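Local coordinates for putative phosphoenolpyruvate-dependent sugar phosphotransferase system (PTS) permease (PDB 3MTQ), which probably relays phosphoryl groups during sugar uptake, as a mannose-type IIA component of the phosphoenolpyruvate-dependent phosphotransferase system, at residues H23-S28 with D78-I83; I115-I120 with T132-N137; D85-S90 with L106-N111; S31-L36 with I50-A55; Q66-V71 with V96-R101. All coordinates share one frame; numbering follows the deposited sequence.

Contact 1 (H23-S28 with D78-I83)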
# COMPACT_ATOMS: atom_id res chain seq x y z
N HIS A 23 -7.66 11.68 14.10
CA HIS A 23 -7.35 12.14 12.77
C HIS A 23 -6.29 11.22 12.15
O HIS A 23 -5.43 10.69 12.87
CB HIS A 23 -6.79 13.57 12.76
CG HIS A 23 -7.59 14.56 13.55
ND1 HIS A 23 -8.61 15.31 12.98
CD2 HIS A 23 -7.45 15.02 14.82
CE1 HIS A 23 -9.10 16.13 13.89
NE2 HIS A 23 -8.41 15.98 15.01
N TYR A 24 -6.38 11.01 10.84
CA TYR A 24 -5.41 10.19 10.12
C TYR A 24 -4.70 11.01 9.05
O TYR A 24 -5.33 11.86 8.37
CB TYR A 24 -6.09 8.97 9.48
CG TYR A 24 -6.99 8.15 10.39
CD1 TYR A 24 -6.57 6.93 10.92
CD2 TYR A 24 -8.28 8.58 10.68
CE1 TYR A 24 -7.40 6.18 11.73
CE2 TYR A 24 -9.11 7.84 11.50
CZ TYR A 24 -8.67 6.64 12.02
OH TYR A 24 -9.53 5.93 12.82
N ILE A 25 -3.40 10.76 8.89
CA ILE A 25 -2.61 11.34 7.81
C ILE A 25 -2.00 10.16 7.03
O ILE A 25 -1.39 9.22 7.63
CB ILE A 25 -1.47 12.24 8.28
CG1 ILE A 25 -1.98 13.51 8.95
CG2 ILE A 25 -0.53 12.56 7.09
CD1 ILE A 25 -0.90 14.24 9.75
N PHE A 26 -2.25 10.15 5.74
CA PHE A 26 -1.53 9.27 4.82
C PHE A 26 -0.46 10.13 4.21
O PHE A 26 -0.76 11.20 3.60
CB PHE A 26 -2.37 8.67 3.69
CG PHE A 26 -3.54 7.81 4.11
CD1 PHE A 26 -3.72 7.37 5.43
CD2 PHE A 26 -4.44 7.40 3.14
CE1 PHE A 26 -4.82 6.59 5.76
CE2 PHE A 26 -5.52 6.60 3.47
CZ PHE A 26 -5.72 6.20 4.77
N ALA A 27 0.78 9.68 4.37
CA ALA A 27 1.93 10.42 3.86
C ALA A 27 2.81 9.59 2.94
O ALA A 27 3.26 8.50 3.27
CB ALA A 27 2.73 11.04 4.98
N SER A 28 3.02 10.08 1.73
CA SER A 28 3.77 9.30 0.72
C SER A 28 4.67 10.14 -0.18
O SER A 28 4.45 11.35 -0.36
CB SER A 28 2.80 8.47 -0.13
OG SER A 28 2.05 9.33 -1.03
N ASP A 78 -6.26 16.07 20.54
CA ASP A 78 -6.72 15.06 19.57
C ASP A 78 -5.63 14.05 19.22
O ASP A 78 -4.44 14.37 19.22
CB ASP A 78 -7.15 15.73 18.27
CG ASP A 78 -8.28 16.72 18.46
OD1 ASP A 78 -8.91 16.77 19.56
OD2 ASP A 78 -8.55 17.45 17.48
N GLU A 79 -6.06 12.87 18.80
CA GLU A 79 -5.13 11.84 18.37
C GLU A 79 -4.85 12.01 16.87
O GLU A 79 -5.78 12.23 16.05
CB GLU A 79 -5.73 10.46 18.66
CG GLU A 79 -4.76 9.34 18.85
CD GLU A 79 -5.50 8.09 19.26
OE1 GLU A 79 -6.06 7.40 18.36
OE2 GLU A 79 -5.55 7.83 20.48
N LEU A 80 -3.56 11.92 16.55
CA LEU A 80 -3.07 11.95 15.18
C LEU A 80 -2.37 10.63 14.88
O LEU A 80 -1.34 10.31 15.50
CB LEU A 80 -2.07 13.10 15.03
CG LEU A 80 -1.62 13.49 13.62
CD1 LEU A 80 -2.82 13.46 12.63
CD2 LEU A 80 -0.91 14.84 13.64
N ILE A 81 -2.91 9.88 13.93
CA ILE A 81 -2.30 8.64 13.44
C ILE A 81 -1.74 8.88 12.04
O ILE A 81 -2.51 9.08 11.09
CB ILE A 81 -3.28 7.44 13.49
CG1 ILE A 81 -3.86 7.30 14.90
CG2 ILE A 81 -2.57 6.14 13.03
CD1 ILE A 81 -4.95 6.22 15.01
N VAL A 82 -0.41 8.92 11.92
CA VAL A 82 0.26 9.12 10.63
C VAL A 82 0.72 7.76 10.10
O VAL A 82 1.36 6.94 10.83
CB VAL A 82 1.47 10.10 10.75
CG1 VAL A 82 2.07 10.40 9.38
CG2 VAL A 82 1.08 11.43 11.44
N ILE A 83 0.36 7.48 8.86
CA ILE A 83 0.78 6.26 8.17
C ILE A 83 1.53 6.69 6.91
O ILE A 83 0.94 7.37 6.01
CB ILE A 83 -0.39 5.29 7.76
CG1 ILE A 83 -1.39 5.03 8.89
CG2 ILE A 83 0.21 3.96 7.28
CD1 ILE A 83 -2.57 6.01 8.97
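I25 fits its outer end into the hollow between L80 and V82 of the neighbouring strand. Its CD1 comes within 3.5 Å of L80 CD1 and also rests on V82 CG2. The longer branch gets there because CG1 stands anti to the carbonyl carbon (chi1 -67°) and CD1 is extended beyond it. The fit is reciprocal: L80 CD1 is a bump between two residues of 23-28, lying 4.0 Å from H23 CB on its other flank. On the opposite face the shapes run side by side. I83 CD1 sits at the edge of the F26 ring, 4.0 Å from F26 CD1, while I81 CD1 comes obliquely to the Y24 ring at CE1. L114, I115 and L119 of helix 112-120 close over this second layer, and F95 of helix 90-96 covers V82 and A27 on the first. Between the layers the two strands pair in parallel, as the central strands of a four-stranded parallel sheet, with I81 N bonded to H23 O at 2.9 Å and A27 N to I83 O at 2.8 Å. At the entrance to the pair, H23 NE2 donates to D78 OD2 over 2.9 Å. The acceptor lies in the ring plane, but the histidine approaches 38° out of the carboxylate plane. This nearly straight bond implies a proton on NE2 and would favour this ring orientation, on which F74 also bears.

Contact 2 (I115-I120 with T132-N137)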
# COMPACT_ATOMS: atom_id res chain seq x y z
N ILE A 115 -5.49 0.13 6.71
CA ILE A 115 -6.47 1.16 6.83
C ILE A 115 -7.91 0.67 7.07
O ILE A 115 -8.61 1.20 7.94
CB ILE A 115 -6.39 2.09 5.59
CG1 ILE A 115 -4.96 2.59 5.42
CG2 ILE A 115 -7.37 3.23 5.80
CD1 ILE A 115 -4.35 3.12 6.68
N ILE A 116 -8.34 -0.36 6.37
CA ILE A 116 -9.67 -0.94 6.57
C ILE A 116 -9.84 -1.48 8.02
O ILE A 116 -10.87 -1.25 8.68
CB ILE A 116 -9.93 -2.07 5.56
CG1 ILE A 116 -10.06 -1.47 4.14
CG2 ILE A 116 -11.21 -2.80 5.89
CD1 ILE A 116 -11.00 -0.29 4.13
N ASP A 117 -8.83 -2.19 8.51
CA ASP A 117 -8.88 -2.73 9.88
C ASP A 117 -8.96 -1.62 10.94
O ASP A 117 -9.73 -1.72 11.91
CB ASP A 117 -7.69 -3.64 10.19
CG ASP A 117 -8.02 -4.70 11.24
OD1 ASP A 117 -8.84 -5.58 10.90
OD2 ASP A 117 -7.52 -4.67 12.40
N LEU A 118 -8.17 -0.57 10.77
CA LEU A 118 -8.21 0.61 11.64
C LEU A 118 -9.59 1.27 11.65
O LEU A 118 -10.11 1.63 12.72
CB LEU A 118 -7.15 1.64 11.22
CG LEU A 118 -5.70 1.25 11.55
CD1 LEU A 118 -4.63 2.13 10.84
CD2 LEU A 118 -5.54 1.28 13.06
N LEU A 119 -10.19 1.44 10.47
CA LEU A 119 -11.47 2.11 10.38
C LEU A 119 -12.64 1.29 10.96
O LEU A 119 -13.49 1.86 11.66
CB LEU A 119 -11.74 2.56 8.94
CG LEU A 119 -10.83 3.67 8.39
CD1 LEU A 119 -11.16 3.90 6.88
CD2 LEU A 119 -10.93 4.99 9.18
N ILE A 120 -12.68 -0.02 10.69
CA ILE A 120 -13.58 -1.00 11.34
C ILE A 120 -13.57 -0.92 12.88
O ILE A 120 -14.62 -0.80 13.51
CB ILE A 120 -13.20 -2.46 10.91
CG1 ILE A 120 -13.68 -2.73 9.48
CG2 ILE A 120 -13.74 -3.55 11.88
CD1 ILE A 120 -13.30 -4.05 8.97
N THR A 132 -1.67 -2.00 17.02
CA THR A 132 -0.98 -3.28 16.99
C THR A 132 -1.85 -4.38 16.37
O THR A 132 -1.37 -5.11 15.50
CB THR A 132 -0.49 -3.68 18.42
OG1 THR A 132 -1.59 -3.60 19.32
CG2 THR A 132 0.60 -2.73 18.90
N GLU A 133 -3.12 -4.50 16.79
CA GLU A 133 -4.06 -5.46 16.19
C GLU A 133 -4.27 -5.24 14.68
O GLU A 133 -4.29 -6.20 13.87
CB GLU A 133 -5.42 -5.47 16.92
CG GLU A 133 -5.35 -6.16 18.33
CD GLU A 133 -6.69 -6.26 19.06
OE1 GLU A 133 -7.72 -5.68 18.62
OE2 GLU A 133 -6.70 -6.92 20.12
N ALA A 134 -4.47 -3.99 14.30
CA ALA A 134 -4.60 -3.67 12.88
C ALA A 134 -3.34 -4.07 12.09
O ALA A 134 -3.45 -4.63 11.01
CB ALA A 134 -4.92 -2.16 12.68
N LEU A 135 -2.17 -3.78 12.62
CA LEU A 135 -0.93 -4.15 11.96
C LEU A 135 -0.81 -5.66 11.85
O LEU A 135 -0.43 -6.18 10.79
CB LEU A 135 0.31 -3.59 12.65
CG LEU A 135 0.52 -2.10 12.34
CD1 LEU A 135 1.32 -1.43 13.38
CD2 LEU A 135 1.15 -1.93 10.95
N THR A 136 -1.14 -6.36 12.92
CA THR A 136 -1.10 -7.83 12.86
C THR A 136 -2.04 -8.41 11.81
O THR A 136 -1.62 -9.21 10.99
CB THR A 136 -1.42 -8.45 14.22
OG1 THR A 136 -0.41 -8.05 15.14
CG2 THR A 136 -1.48 -9.98 14.09
N ASN A 137 -3.28 -7.92 11.79
CA ASN A 137 -4.33 -8.40 10.87
C ASN A 137 -3.98 -8.02 9.42
O ASN A 137 -4.25 -8.79 8.48
CB ASN A 137 -5.69 -7.81 11.27
CG ASN A 137 -6.88 -8.67 10.81
OD1 ASN A 137 -7.05 -9.81 11.25
ND2 ASN A 137 -7.72 -8.10 9.97
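D117 OD1 comes to 2.9 Å from N137 ND2, the closest polar approach between 115-120 and 132-137, which lie on two helices packed roughly antiparallel, in one of the two conformers modelled for each residue. The short axes cross at 142° and come within 8.6 Å. That closeness depends on A134, whose small side chain points at the other helix and lets the CA atoms of D117 and A134 lie 5.3 Å apart. Both polar residues lean across from the same kind of position: D117 has CG anti to the backbone N (chi1 -152°), and N137 has a closely similar torsion. Their carboxylate and amide planes are turned 31° against each other, and the side chains cross at about a right angle. The second carboxylate oxygen is turned to the backbone of the outer helix, with D117 OD2 3.1 Å from A134 CA. E133 lies further along the surface and leans weakly to K129. Beneath this polar rim, the contact becomes apolar. Helix 112-120 turns I115 and L119 to the sheet, onto F26 and Y24, so helix 127-141 forms a further layer outside it; L135 and T132 of that layer touch I142 and Q147 of the second subunit. The buried end of the interface is the alanine methyl seated against the leucine branch, A134 CB being 3.5 Å from L118 CD2 and 3.7 Å from L118 CG.

Contact 3 (D85-S90 with L106-N111)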
# COMPACT_ATOMS: atom_id res chain seq x y z
N ASP A 85 4.32 5.88 3.61
CA ASP A 85 4.57 4.82 2.61
C ASP A 85 5.65 3.82 3.02
O ASP A 85 5.50 2.60 2.84
CB ASP A 85 4.92 5.39 1.22
CG ASP A 85 6.11 6.38 1.20
OD1 ASP A 85 6.71 6.77 2.23
OD2 ASP A 85 6.32 6.93 0.07
N ILE A 86 6.77 4.33 3.51
CA ILE A 86 7.88 3.39 3.80
C ILE A 86 8.82 3.85 4.87
O ILE A 86 9.27 4.99 4.93
CB ILE A 86 8.66 3.02 2.48
CG1 ILE A 86 9.71 1.95 2.69
CG2 ILE A 86 9.35 4.26 1.86
CD1 ILE A 86 10.23 1.34 1.36
N PHE A 87 9.19 2.89 5.74
CA PHE A 87 10.12 3.12 6.78
C PHE A 87 11.53 3.44 6.20
O PHE A 87 12.00 2.80 5.24
CB PHE A 87 10.18 1.88 7.73
CG PHE A 87 11.07 2.10 8.95
CD1 PHE A 87 10.58 2.72 10.09
CD2 PHE A 87 12.41 1.71 8.93
CE1 PHE A 87 11.41 2.95 11.21
CE2 PHE A 87 13.26 1.93 10.04
CZ PHE A 87 12.75 2.56 11.18
N ALA A 88 12.20 4.43 6.78
CA ALA A 88 13.58 4.82 6.36
C ALA A 88 13.59 5.70 5.11
O ALA A 88 14.64 6.27 4.74
CB ALA A 88 14.45 3.62 6.14
N GLY A 89 12.46 5.77 4.43
CA GLY A 89 12.28 6.77 3.39
C GLY A 89 12.21 8.16 3.98
O GLY A 89 11.94 8.34 5.17
N SER A 90 12.36 9.17 3.12
CA SER A 90 12.38 10.56 3.55
C SER A 90 11.08 11.07 4.15
O SER A 90 11.10 11.92 5.03
CB SER A 90 12.83 11.51 2.44
OG SER A 90 14.22 11.42 2.22
N LEU A 106 2.86 6.95 14.81
CA LEU A 106 3.53 6.86 13.51
C LEU A 106 3.61 5.41 13.09
O LEU A 106 4.24 4.60 13.79
CB LEU A 106 4.94 7.51 13.51
CG LEU A 106 5.70 7.54 12.16
CD1 LEU A 106 4.86 8.34 11.07
CD2 LEU A 106 7.14 8.15 12.30
N LEU A 107 2.90 5.07 12.03
CA LEU A 107 3.01 3.76 11.41
C LEU A 107 3.72 3.91 10.07
O LEU A 107 3.49 4.88 9.33
CB LEU A 107 1.63 3.18 11.19
CG LEU A 107 0.76 2.79 12.38
CD1 LEU A 107 0.44 3.98 13.33
CD2 LEU A 107 -0.52 2.18 11.80
N SER A 108 4.56 2.94 9.74
CA SER A 108 5.24 2.94 8.45
C SER A 108 4.81 1.76 7.62
O SER A 108 4.83 0.63 8.11
CB SER A 108 6.76 2.87 8.64
OG SER A 108 7.18 1.53 8.79
N GLY A 109 4.44 2.01 6.36
CA GLY A 109 4.02 0.92 5.44
C GLY A 109 2.55 0.93 5.05
O GLY A 109 1.85 -0.07 5.09
N LEU A 110 2.08 2.07 4.58
CA LEU A 110 0.75 2.18 4.08
C LEU A 110 0.31 1.03 3.20
O LEU A 110 1.03 0.59 2.30
CB LEU A 110 0.64 3.43 3.19
CG LEU A 110 0.30 4.79 3.70
CD1 LEU A 110 0.33 5.65 2.45
CD2 LEU A 110 -1.07 4.85 4.36
N ASN A 111 -0.91 0.58 3.45
CA ASN A 111 -1.53 -0.49 2.69
C ASN A 111 -3.00 -0.53 3.02
O ASN A 111 -3.43 0.03 4.03
CB ASN A 111 -0.83 -1.87 2.98
CG ASN A 111 -1.09 -2.38 4.38
OD1 ASN A 111 -2.15 -2.97 4.66
ND2 ASN A 111 -0.11 -2.21 5.27
O HOH W 1 3.58 1.21 1.59
O HOH W 2 7.49 0.38 5.79
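The backbones of D85 and G109 pass close together, G109 CA turning its hydrogen to D85 O in a CA-H...O contact of 3.4 Å, and G109, with phi at 112°, bends the chain away from strand 104-108. A water joins the same carbonyl to the next residue, donating to D85 O and to L110 O at 2.7 Å each. One step back, the S108 side chain points at the loop, and in the conformer described its OG lies 3.2 Å from F87 CB. The F87 ring itself is carried away from the strand by CG standing anti to the backbone N (chi1 -174°), and a second water, 3.0 Å from F87 N, which it accepts from, also reaches this S108 OG. The contact lies where parallel strands 79-84 and 104-108 end, the usual place for the active site of an alpha/beta fold. D85 OD2 is bonded to H29 ND1 just beyond strand 22-29; this is consistent with the histidine-aspartate pair of mannose-family IIA domains, in which the histidine carries the phosphoryl group. L107 and S108 also pair antiparallel with a strand of the second subunit, which continues the sheet across the interface. Beyond the bend, N111 ND2 donates to G109 O over 2.9 Å. The other amide atom, N111 OD1, caps L114 N at the start of helix 112-120.

Contact 4 (S31-L36 with I50-A55)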
# COMPACT_ATOMS: atom_id res chain seq x y z
N SER A 31 1.86 10.48 -5.33
CA SER A 31 0.40 10.49 -5.18
C SER A 31 -0.22 9.23 -4.58
O SER A 31 -1.44 9.12 -4.43
CB SER A 31 -0.23 10.78 -6.54
OG SER A 31 0.15 9.83 -7.51
N PHE A 32 0.64 8.29 -4.16
CA PHE A 32 0.18 7.11 -3.50
C PHE A 32 -0.87 7.40 -2.46
O PHE A 32 -1.92 6.79 -2.54
CB PHE A 32 1.41 6.45 -2.92
CG PHE A 32 1.20 5.23 -2.05
CD1 PHE A 32 0.00 4.54 -1.91
CD2 PHE A 32 2.29 4.79 -1.37
CE1 PHE A 32 -0.05 3.38 -1.04
CE2 PHE A 32 2.25 3.63 -0.55
CZ PHE A 32 1.09 2.97 -0.40
N ALA A 33 -0.60 8.33 -1.54
CA ALA A 33 -1.51 8.62 -0.41
C ALA A 33 -2.96 8.94 -0.91
O ALA A 33 -3.97 8.49 -0.39
CB ALA A 33 -0.90 9.72 0.51
N ASN A 34 -3.08 9.78 -1.96
CA ASN A 34 -4.34 10.04 -2.57
C ASN A 34 -5.02 8.86 -3.24
O ASN A 34 -6.23 8.64 -3.08
CB ASN A 34 -4.16 11.18 -3.56
CG ASN A 34 -4.23 12.50 -2.88
OD1 ASN A 34 -4.89 12.60 -1.84
ND2 ASN A 34 -3.62 13.54 -3.47
N GLY A 35 -4.24 8.07 -3.97
CA GLY A 35 -4.74 6.87 -4.61
C GLY A 35 -5.29 5.85 -3.59
O GLY A 35 -6.34 5.27 -3.82
N LEU A 36 -4.57 5.67 -2.47
CA LEU A 36 -5.00 4.78 -1.39
C LEU A 36 -6.30 5.26 -0.73
O LEU A 36 -7.22 4.48 -0.48
CB LEU A 36 -3.91 4.62 -0.30
CG LEU A 36 -4.24 3.61 0.81
CD1 LEU A 36 -4.53 2.27 0.22
CD2 LEU A 36 -3.06 3.54 1.74
N ILE A 50 -9.40 11.71 7.12
CA ILE A 50 -8.13 11.28 6.55
C ILE A 50 -7.59 12.42 5.72
O ILE A 50 -8.28 12.92 4.83
CB ILE A 50 -8.26 10.03 5.69
CG1 ILE A 50 -8.79 8.84 6.54
CG2 ILE A 50 -6.91 9.71 5.03
CD1 ILE A 50 -9.06 7.55 5.74
N HIS A 51 -6.38 12.85 6.02
CA HIS A 51 -5.71 13.91 5.30
C HIS A 51 -4.56 13.30 4.59
O HIS A 51 -3.99 12.30 5.04
CB HIS A 51 -5.27 15.01 6.27
CG HIS A 51 -6.40 15.48 7.12
ND1 HIS A 51 -7.19 16.56 6.77
CD2 HIS A 51 -6.95 14.95 8.23
CE1 HIS A 51 -8.16 16.69 7.66
NE2 HIS A 51 -8.04 15.73 8.55
N THR A 52 -4.21 13.84 3.44
CA THR A 52 -3.10 13.25 2.70
C THR A 52 -1.95 14.24 2.55
O THR A 52 -2.15 15.45 2.31
CB THR A 52 -3.50 12.74 1.34
OG1 THR A 52 -3.96 13.87 0.55
CG2 THR A 52 -4.51 11.60 1.42
N LEU A 53 -0.74 13.72 2.68
CA LEU A 53 0.44 14.49 2.34
C LEU A 53 1.14 13.77 1.20
O LEU A 53 1.61 12.65 1.35
CB LEU A 53 1.37 14.68 3.53
CG LEU A 53 2.54 15.66 3.29
CD1 LEU A 53 2.93 16.47 4.55
CD2 LEU A 53 3.77 15.00 2.62
N CYS A 54 1.22 14.43 0.04
CA CYS A 54 1.89 13.83 -1.11
C CYS A 54 3.15 14.63 -1.47
O CYS A 54 3.08 15.71 -2.05
CB CYS A 54 0.97 13.74 -2.31
SG CYS A 54 -0.48 12.73 -2.21
N ALA A 55 4.29 14.05 -1.15
CA ALA A 55 5.60 14.67 -1.27
C ALA A 55 6.19 14.64 -2.67
O ALA A 55 5.98 13.70 -3.43
CB ALA A 55 6.60 14.00 -0.30
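A33 points its methyl at strand 50-55, with CB 3.9 Å from L53 O and 4.1 Å from T52 CB. This is the close-packed side of the contact: A33 O also meets T52 CG2 at 3.6 Å, and F26 of the adjoining strand supports the alanine from within. The pairing closes a beta-alpha-beta crossover, in which strand 22-29 leads through helix 32-44 to strand 50-55, the helix running back across the sheet at 148° to the strand. S28 OG, bonded to A33 N, ties the first turn of the helix to the strand before it. Towards solvent the packing gives way to polar contacts around the exposed N34, told here for one of its two conformers. T52 OG1, placed between the backbone N and the carbonyl carbon (chi1 62°), donates to N34 OD1 over 2.9 Å, arriving 37° above the amide carbonyl plane. The other end of that amide lies against sulfur, N34 ND2 being 3.5 Å from C54 SG. The sulfur also spans to the start of the helix, 3.8 Å from S31 CA. The helix start also meets the second subunit, where S31 N bonds N38 OD1 of that chain and the F32 ring meets F32 of the other subunit, their planes nearly parallel.

Contact 5 (Q66-V71 with V96-R101)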
# COMPACT_ATOMS: atom_id res chain seq x y z
N GLN A 66 6.19 21.68 4.86
CA GLN A 66 4.96 20.98 4.46
C GLN A 66 4.54 20.11 5.65
O GLN A 66 3.44 20.23 6.16
CB GLN A 66 5.21 20.14 3.18
CG GLN A 66 3.97 19.48 2.46
CD GLN A 66 4.34 18.77 1.13
OE1 GLN A 66 5.51 18.57 0.84
NE2 GLN A 66 3.34 18.34 0.34
N VAL A 67 5.45 19.29 6.13
CA VAL A 67 5.12 18.38 7.22
C VAL A 67 4.75 19.09 8.52
O VAL A 67 3.68 18.80 9.09
CB VAL A 67 6.27 17.34 7.47
CG1 VAL A 67 5.98 16.51 8.73
CG2 VAL A 67 6.39 16.41 6.27
N GLU A 68 5.61 20.00 9.00
CA GLU A 68 5.41 20.68 10.29
C GLU A 68 4.13 21.51 10.31
O GLU A 68 3.44 21.62 11.34
CB GLU A 68 6.62 21.60 10.65
CG GLU A 68 7.94 20.88 11.06
CD GLU A 68 8.75 21.66 12.11
OE1 GLU A 68 8.60 22.89 12.18
OE2 GLU A 68 9.53 21.05 12.89
N ALA A 69 3.83 22.12 9.16
CA ALA A 69 2.65 22.96 9.03
C ALA A 69 1.37 22.12 9.10
O ALA A 69 0.42 22.52 9.75
CB ALA A 69 2.71 23.73 7.70
N LEU A 70 1.35 20.95 8.43
CA LEU A 70 0.21 20.05 8.48
C LEU A 70 -0.07 19.55 9.91
O LEU A 70 -1.21 19.62 10.37
CB LEU A 70 0.37 18.86 7.54
CG LEU A 70 -0.73 17.79 7.59
CD1 LEU A 70 -2.10 18.39 7.19
CD2 LEU A 70 -0.37 16.62 6.69
N VAL A 71 0.96 19.08 10.60
CA VAL A 71 0.79 18.53 11.95
C VAL A 71 0.36 19.59 12.97
O VAL A 71 -0.49 19.35 13.83
CB VAL A 71 2.10 17.85 12.44
CG1 VAL A 71 1.99 17.34 13.88
CG2 VAL A 71 2.49 16.75 11.46
N VAL A 96 9.30 11.32 12.20
CA VAL A 96 9.92 10.76 13.40
C VAL A 96 10.09 11.81 14.53
O VAL A 96 9.99 11.48 15.72
CB VAL A 96 11.23 10.04 13.00
CG1 VAL A 96 12.13 9.70 14.19
CG2 VAL A 96 10.87 8.81 12.18
N ARG A 97 10.25 13.07 14.16
CA ARG A 97 10.49 14.13 15.15
C ARG A 97 9.27 14.36 16.03
O ARG A 97 9.40 14.87 17.15
CB ARG A 97 10.87 15.45 14.47
CG ARG A 97 9.99 15.84 13.34
CD ARG A 97 9.84 17.34 13.17
NE ARG A 97 11.00 18.10 13.61
CZ ARG A 97 11.98 18.56 12.83
NH1 ARG A 97 12.99 19.25 13.38
NH2 ARG A 97 11.98 18.34 11.52
N PHE A 98 8.08 14.03 15.52
CA PHE A 98 6.82 14.26 16.25
C PHE A 98 6.46 13.21 17.28
O PHE A 98 5.44 13.34 17.97
CB PHE A 98 5.66 14.44 15.28
CG PHE A 98 5.85 15.59 14.37
CD1 PHE A 98 5.52 16.86 14.78
CD2 PHE A 98 6.40 15.41 13.11
CE1 PHE A 98 5.71 17.95 13.92
CE2 PHE A 98 6.60 16.49 12.25
CZ PHE A 98 6.25 17.77 12.68
N LEU A 99 7.31 12.22 17.48
CA LEU A 99 7.05 11.31 18.58
C LEU A 99 7.10 12.01 19.97
O LEU A 99 6.81 11.39 21.00
CB LEU A 99 8.02 10.12 18.51
CG LEU A 99 8.05 9.28 17.22
CD1 LEU A 99 9.26 8.36 17.17
CD2 LEU A 99 6.73 8.50 17.02
N SER A 100 7.52 13.28 20.04
CA SER A 100 7.39 14.07 21.29
C SER A 100 5.99 14.71 21.47
O SER A 100 5.69 15.25 22.54
CB SER A 100 8.48 15.16 21.38
OG SER A 100 8.50 15.96 20.21
N ARG A 101 5.15 14.68 20.43
CA ARG A 101 3.76 15.16 20.56
C ARG A 101 2.96 14.18 21.40
O ARG A 101 3.12 12.98 21.26
CB ARG A 101 3.07 15.31 19.19
CG ARG A 101 3.28 16.65 18.46
CD ARG A 101 2.59 16.70 17.09
NE ARG A 101 1.13 16.75 17.17
CZ ARG A 101 0.40 17.86 17.10
NH1 ARG A 101 0.98 19.05 16.93
NH2 ARG A 101 -0.94 17.77 17.17
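V71 and F98 form the apolar heart of the contact, a CH-pi interaction in which V71 CG2 stands over the centre of the ring, 4.1 Å from the centroid and 11° off the normal. The other methyl, V71 CG1, reaches down to F98 CD1 at 3.7 Å. V67 adds a third branch, its CG1 lying 3.6 Å from F98 CE2, and the backbone of E68 meets the ring edge near its plane. The opposite face of the phenylalanine is covered by its own neighbour, with R97 CD offset toward the rim, so the ring is sandwiched between an aliphatic arginine stem and a valine.

Charged contacts lie outside this apolar patch. E68 OE2, in one of two conformers, and R97 NE form a salt bridge at 3.4 Å, but the oxygen sits over one face of the guanidinium and the two flat groups are turned 80° apart. No N-H points at the carboxylate, so the attraction is one of charge alone. The bent chain of R97 brings its end over there: CG takes the position between the backbone N and carbonyl carbon (chi1 49°), and further bends follow at chi2 and chi3.

R101 packs on V71 and takes its polar partner outside the contact. In one of its two conformers V71 CG1 lies over a face of the guanidinium, whose NH2 is bonded to F74 O, beyond the end of helix 63-72. That helix also packs on strand 50-55, where V67 and L70 touch L53, and on helix 90-96, where V67 and V71 touch F95; the 96-101 segment lies on its V67-V71 side, before strand 104-108.

Contact 1 is the buried core, pairing the two central strands through backbone hydrogen bonds with apolar layers on both faces; the others are arranged around it. Contact 4, partly buried with a polar solvent side, extends the sheet toward 50-55, whose H51 and L53 bond to Y24 and F26, and contact 3 lies on the 104-108 side, L107 bonding to V82. Contact 3 is also buried, but waters and turns replace regular pairing. Nearer the surface, on opposite sides of the chain's centre with their own centres about 23 Å apart, contact 2 packs two helices through an alanine with a polar rim, and contact 5 a helix against a loop, a phenylalanine between a valine and an arginine stem. Contacts 2 to 5 all touch the second subunit.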